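Local coordinates for protein peptidase S8 and S53, subtilisin, kexin, sedolisin (Mycobacterium smegmatis, PDB 4KG7) that probably cleaves peptide bonds as a subtilisin-like serine protease, the mycosin MycP3 of the ESX-3 type VII secretion system, at residues A70-G75 with V166-M171; H346-T351 with G366-V371. One frame throughout, in Å; residues are numbered along the deposited sequence.

Contact 1: A70-G75 with V166-M171; sequences AVIDTG and VRAADM
Ala70 and Ala168 meet methyl to methyl: the two CB atoms stand 3.6 Å apart, each carried on a bond directed at the other segment. With no longer side chain between them, strand and helix come close, the CA atoms of Ala70 and Ala168 lying 5.9 Å from each other. Two residues along the same strand face, Ile72 adds a looser touch. Its CD1 lies anti to CA (chi2 -177°), which stretches the chain out to the helix, and CD1 ends 4.2 Å from Ala168 CB. All three residues are buried, and no hydrogen bond crosses between the segments; the join is wholly apolar. In the subtilisin fold this is a helix packed on one face of the central parallel sheet, here helix 150-170 on strand 68-73, whose backbone is hydrogen-bonded to strands 129-134 and 175-178 on its two sides. Val71 points the other way, to Val108 and Ile112 of helix 104-113, so the strand is covered on both faces. The polar residues near Ala168 take no part: Asp170 is exposed and hydrogen-bonds through OD1 to Tyr201 OH, while partly exposed Arg167 leads away from the strand, its NE and NH1 hydrogen-bonded to the carbonyl oxygens of Gly88 and Gly18. Beyond Ile72 the strand runs on to Asp73, the predicted charge-relay aspartate. Its OD1 accepts a hydrogen bond from the backbone N of Thr74 on the anti lone pair at 2.7 Å (N-H...O 149°) and is also hydrogen-bonded to ND1 of His104.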
loop_
_atom_site.group_PDB
_atom_site.type_symbol
_atom_site.label_atom_id
_atom_site.label_comp_id
_atom_site.label_asym_id
_atom_site.label_seq_id
_atom_site.Cartn_x
_atom_site.Cartn_y
_atom_site.Cartn_z
ATOM N N ALA A 70 7.014 6.568 3.730
ATOM C CA ALA A 70 6.329 7.381 2.716
ATOM C C ALA A 70 5.003 6.737 2.360
ATOM O O ALA A 70 4.959 5.546 2.106
ATOM C CB ALA A 70 7.177 7.512 1.465
ATOM N N VAL A 71 3.948 7.547 2.310
ATOM C CA VAL A 71 2.603 7.117 1.935
ATOM C C VAL A 71 2.343 7.754 0.569
ATOM O O VAL A 71 2.121 8.963 0.473
ATOM C CB VAL A 71 1.603 7.579 3.019
ATOM C CG1 VAL A 71 0.172 7.245 2.611
ATOM C CG2 VAL A 71 1.937 6.934 4.348
ATOM N N ILE A 72 2.450 6.934 -0.471
ATOM C CA ILE A 72 2.217 7.343 -1.847
ATOM C C ILE A 72 0.768 7.013 -2.105
ATOM O O ILE A 72 0.425 5.867 -2.229
ATOM C CB ILE A 72 3.186 6.622 -2.793
ATOM C CG1 ILE A 72 4.638 6.982 -2.423
ATOM C CG2 ILE A 72 2.851 6.953 -4.226
ATOM C CD1 ILE A 72 5.660 6.368 -3.366
ATOM N N ASP A 73 -0.106 8.026 -2.093
ATOM C CA ASP A 73 -1.542 7.747 -1.995
ATOM C C ASP A 73 -2.341 8.970 -2.431
ATOM O O ASP A 73 -1.900 9.735 -3.281
ATOM C CB ASP A 73 -1.864 7.297 -0.570
ATOM C CG ASP A 73 -2.989 6.298 -0.495
ATOM O OD1 ASP A 73 -4.126 6.708 -0.743
ATOM O OD2 ASP A 73 -2.773 5.097 -0.154
ATOM N N THR A 74 -3.544 9.119 -1.884
ATOM C CA THR A 74 -4.443 10.213 -2.232
ATOM C C THR A 74 -4.234 11.474 -1.352
ATOM O O THR A 74 -5.107 12.348 -1.308
ATOM C CB THR A 74 -5.925 9.798 -2.100
ATOM O OG1 THR A 74 -6.264 9.608 -0.717
ATOM C CG2 THR A 74 -6.269 8.531 -2.910
ATOM N N GLY A 75 -3.080 11.586 -0.679
ATOM C CA GLY A 75 -2.880 12.647 0.301
ATOM C C GLY A 75 -3.261 12.164 1.684
ATOM O O GLY A 75 -4.008 11.167 1.839
ATOM N N VAL A 166 10.895 7.577 -6.576
ATOM C CA VAL A 166 12.192 8.219 -6.487
ATOM C C VAL A 166 12.158 9.342 -5.460
ATOM O O VAL A 166 13.075 9.472 -4.656
ATOM C CB VAL A 166 12.623 8.749 -7.848
ATOM C CG1 VAL A 166 13.859 9.622 -7.683
ATOM C CG2 VAL A 166 12.871 7.572 -8.771
ATOM N N ARG A 167 11.118 10.172 -5.499
ATOM C CA ARG A 167 11.001 11.279 -4.536
ATOM C C ARG A 167 10.964 10.773 -3.089
ATOM O O ARG A 167 11.681 11.278 -2.244
ATOM C CB ARG A 167 9.753 12.090 -4.861
ATOM C CG ARG A 167 9.592 13.365 -4.071
ATOM C CD ARG A 167 8.296 14.051 -4.474
ATOM N NE ARG A 167 8.227 15.404 -3.904
ATOM C CZ ARG A 167 8.892 16.478 -4.358
ATOM N NH1 ARG A 167 9.617 16.415 -5.476
ATOM N NH2 ARG A 167 8.753 17.667 -3.747
ATOM N N ALA A 168 10.179 9.734 -2.837
ATOM C CA ALA A 168 10.088 9.153 -1.503
ATOM C C ALA A 168 11.452 8.664 -1.032
ATOM O O ALA A 168 11.856 8.914 0.087
ATOM C CB ALA A 168 9.106 8.009 -1.503
ATOM N N ALA A 169 12.132 7.912 -1.885
ATOM C CA ALA A 169 13.456 7.368 -1.531
ATOM C C ALA A 169 14.424 8.478 -1.256
ATOM O O ALA A 169 15.166 8.429 -0.264
ATOM C CB ALA A 169 13.982 6.465 -2.643
ATOM N N ASP A 170 14.436 9.494 -2.110
ATOM C CA ASP A 170 15.390 10.593 -1.950
ATOM C C ASP A 170 15.094 11.450 -0.747
ATOM O O ASP A 170 16.011 12.082 -0.226
ATOM C CB ASP A 170 15.465 11.431 -3.220
ATOM C CG ASP A 170 16.209 10.739 -4.307
ATOM O OD1 ASP A 170 16.846 9.688 -4.040
ATOM O OD2 ASP A 170 16.188 11.245 -5.447
ATOM N N MET A 171 13.836 11.478 -0.310
ATOM C CA MET A 171 13.453 12.142 0.959
ATOM C C MET A 171 13.811 11.333 2.222
ATOM O O MET A 171 13.572 11.807 3.345
ATOM C CB MET A 171 11.965 12.494 0.955
ATOM C CG MET A 171 11.626 13.629 0.001
ATOM S SD MET A 171 9.870 14.016 0.029
ATOM C CE MET A 171 9.756 14.947 1.546
#

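Contact 2: H346-T351 with G366-V371; sequences HRLTTT and GMVDPV
Leu348 CD2 and Val368 CG2 make the apolar part of the contact, 4.2 Å apart. Polar links between the segments run through two waters. The first donates to Leu348 O and to Thr351 OG1 and accepts from Asp369 N, each at 2.8 Å, so it joins the C-terminal end of the helix and the residue after it to the backbone of Asp369. Thr351 OG1 sits between its own N and carbonyl carbon (chi1 64°), where it also donates to Arg347 O at 2.7 Å, in the carbonyl plane. The second water donates to Thr351 O and to Asp369 OD2, both at 2.7 Å. Beside this bridge the segments touch directly, Thr351 O lying 3.4 Å from Asp369 CB. The carboxylate of Asp369 is shared: while OD2 takes the water, OD1 accepts a hydrogen bond from Ala372 N as the N-cap of helix 370-375. Arg347 NH1 reaches that helix's far end, hydrogen-bonding to the carbonyl oxygens of Ala373 and Trp376. Leu348 and Val368 both rest on Val328 of helix 318-335 and Ile283 of edge strand 281-286, with Leu348 also on Leu260 of strand 259-265.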
loop_
_atom_site.group_PDB
_atom_site.type_symbol
_atom_site.label_atom_id
_atom_site.label_comp_id
_atom_site.label_asym_id
_atom_site.label_seq_id
_atom_site.Cartn_x
_atom_site.Cartn_y
_atom_site.Cartn_z
ATOM N N HIS A 346 12.846 -10.547 3.920
ATOM C CA HIS A 346 13.044 -11.951 4.280
ATOM C C HIS A 346 12.517 -12.243 5.682
ATOM O O HIS A 346 11.854 -13.250 5.920
ATOM C CB HIS A 346 14.541 -12.289 4.191
ATOM C CG HIS A 346 14.880 -13.692 4.593
ATOM N ND1 HIS A 346 14.783 -14.766 3.731
ATOM C CD2 HIS A 346 15.312 -14.193 5.769
ATOM C CE1 HIS A 346 15.174 -15.860 4.356
ATOM N NE2 HIS A 346 15.465 -15.547 5.602
ATOM N N ARG A 347 12.802 -11.363 6.615
ATOM C CA ARG A 347 12.348 -11.537 7.981
ATOM C C ARG A 347 10.805 -11.534 8.044
ATOM O O ARG A 347 10.189 -12.297 8.786
ATOM C CB ARG A 347 12.966 -10.419 8.805
ATOM C CG ARG A 347 12.581 -10.357 10.254
ATOM C CD ARG A 347 13.512 -9.404 10.984
ATOM N NE ARG A 347 14.787 -10.029 11.330
ATOM C CZ ARG A 347 15.040 -10.697 12.454
ATOM N NH1 ARG A 347 14.100 -10.869 13.388
ATOM N NH2 ARG A 347 16.244 -11.218 12.632
ATOM N N LEU A 348 10.181 -10.625 7.292
ATOM C CA LEU A 348 8.729 -10.530 7.305
ATOM C C LEU A 348 8.118 -11.786 6.720
ATOM O O LEU A 348 7.135 -12.340 7.257
ATOM C CB LEU A 348 8.298 -9.308 6.515
ATOM C CG LEU A 348 8.610 -7.955 7.168
ATOM C CD1 LEU A 348 8.294 -6.837 6.214
ATOM C CD2 LEU A 348 7.842 -7.766 8.465
ATOM N N THR A 349 8.639 -12.231 5.581
ATOM C CA THR A 349 8.016 -13.382 4.918
ATOM C C THR A 349 8.347 -14.703 5.617
ATOM O O THR A 349 7.494 -15.567 5.730
ATOM C CB THR A 349 8.358 -13.479 3.429
ATOM O OG1 THR A 349 9.781 -13.610 3.270
ATOM C CG2 THR A 349 7.875 -12.279 2.667
ATOM N N THR A 350 9.567 -14.865 6.100
ATOM C CA THR A 350 9.955 -16.160 6.687
ATOM C C THR A 350 9.271 -16.396 8.027
ATOM O O THR A 350 9.157 -17.545 8.475
ATOM C CB THR A 350 11.482 -16.256 6.849
ATOM O OG1 THR A 350 11.932 -15.314 7.804
ATOM C CG2 THR A 350 12.162 -16.009 5.565
ATOM N N THR A 351 8.769 -15.329 8.655
ATOM C CA THR A 351 8.082 -15.450 9.957
ATOM C C THR A 351 6.564 -15.317 9.864
ATOM O O THR A 351 5.881 -15.356 10.877
ATOM C CB THR A 351 8.586 -14.412 10.989
ATOM O OG1 THR A 351 8.292 -13.072 10.550
ATOM C CG2 THR A 351 10.085 -14.554 11.216
ATOM N N GLY A 366 1.551 -15.837 3.878
ATOM C CA GLY A 366 0.476 -15.809 4.882
ATOM C C GLY A 366 0.472 -14.529 5.682
ATOM O O GLY A 366 1.228 -13.581 5.384
ATOM N N MET A 367 -0.371 -14.483 6.714
ATOM C CA MET A 367 -0.524 -13.263 7.508
ATOM C C MET A 367 0.785 -12.921 8.215
ATOM O O MET A 367 1.414 -13.762 8.861
ATOM C CB MET A 367 -1.651 -13.373 8.546
ATOM C CG MET A 367 -1.976 -12.055 9.263
ATOM S SD MET A 367 -3.467 -12.294 10.239
ATOM C CE MET A 367 -3.084 -13.652 11.326
ATOM N N VAL A 368 1.178 -11.666 8.088
ATOM C CA VAL A 368 2.346 -11.145 8.783
ATOM C C VAL A 368 2.204 -11.396 10.271
ATOM O O VAL A 368 1.091 -11.350 10.835
ATOM C CB VAL A 368 2.514 -9.635 8.466
ATOM C CG1 VAL A 368 1.374 -8.783 9.018
ATOM C CG2 VAL A 368 3.867 -9.094 8.887
ATOM N N ASP A 369 3.336 -11.660 10.916
ATOM C CA ASP A 369 3.357 -11.982 12.340
ATOM C C ASP A 369 4.383 -11.065 12.992
ATOM O O ASP A 369 5.572 -11.405 13.049
ATOM C CB ASP A 369 3.687 -13.456 12.571
ATOM C CG ASP A 369 3.580 -13.872 14.028
ATOM O OD1 ASP A 369 3.761 -13.022 14.941
ATOM O OD2 ASP A 369 3.383 -15.092 14.266
ATOM N N PRO A 370 3.929 -9.888 13.464
ATOM C CA PRO A 370 4.860 -8.892 13.948
ATOM C C PRO A 370 5.777 -9.352 15.080
ATOM O O PRO A 370 6.973 -9.096 15.034
ATOM C CB PRO A 370 3.947 -7.751 14.411
ATOM C CG PRO A 370 2.762 -7.887 13.565
ATOM C CD PRO A 370 2.561 -9.343 13.345
ATOM N N VAL A 371 5.249 -10.051 16.080
ATOM C CA VAL A 371 6.087 -10.475 17.204
ATOM C C VAL A 371 7.145 -11.480 16.739
ATOM O O VAL A 371 8.313 -11.412 17.127
ATOM C CB VAL A 371 5.250 -11.008 18.376
ATOM C CG1 VAL A 371 6.134 -11.696 19.383
ATOM C CG2 VAL A 371 4.449 -9.877 19.012
HETATM O O HOH W 1 5.857 -11.902 9.709
HETATM O O HOH W 2 4.408 -16.912 12.492
#

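In the fold
After strand 26-28 and helices 48-53 and 55-59, the chain enters the seven-stranded parallel sheet at strand 68-73, third from the edge formed by strand 85-90. Contact 1 closes a loop of 90 residues, holding strands 85-90 and 129-134 and helix 104-113, when helix 150-170 returns to that strand. The chain then adds the remaining sheet strands, 175-178 through 281-286, and helix 318-335, which begins just before the predicted catalytic Ser319. Contact 2 follows in series, neither nested nor crossed, and closes a short loop of 14 residues without helix or strand. It ties helix 341-350 to the start of helix 370-375 beside edge strand 281-286. The centres of contact 1 and contact 2 are 24 Å apart.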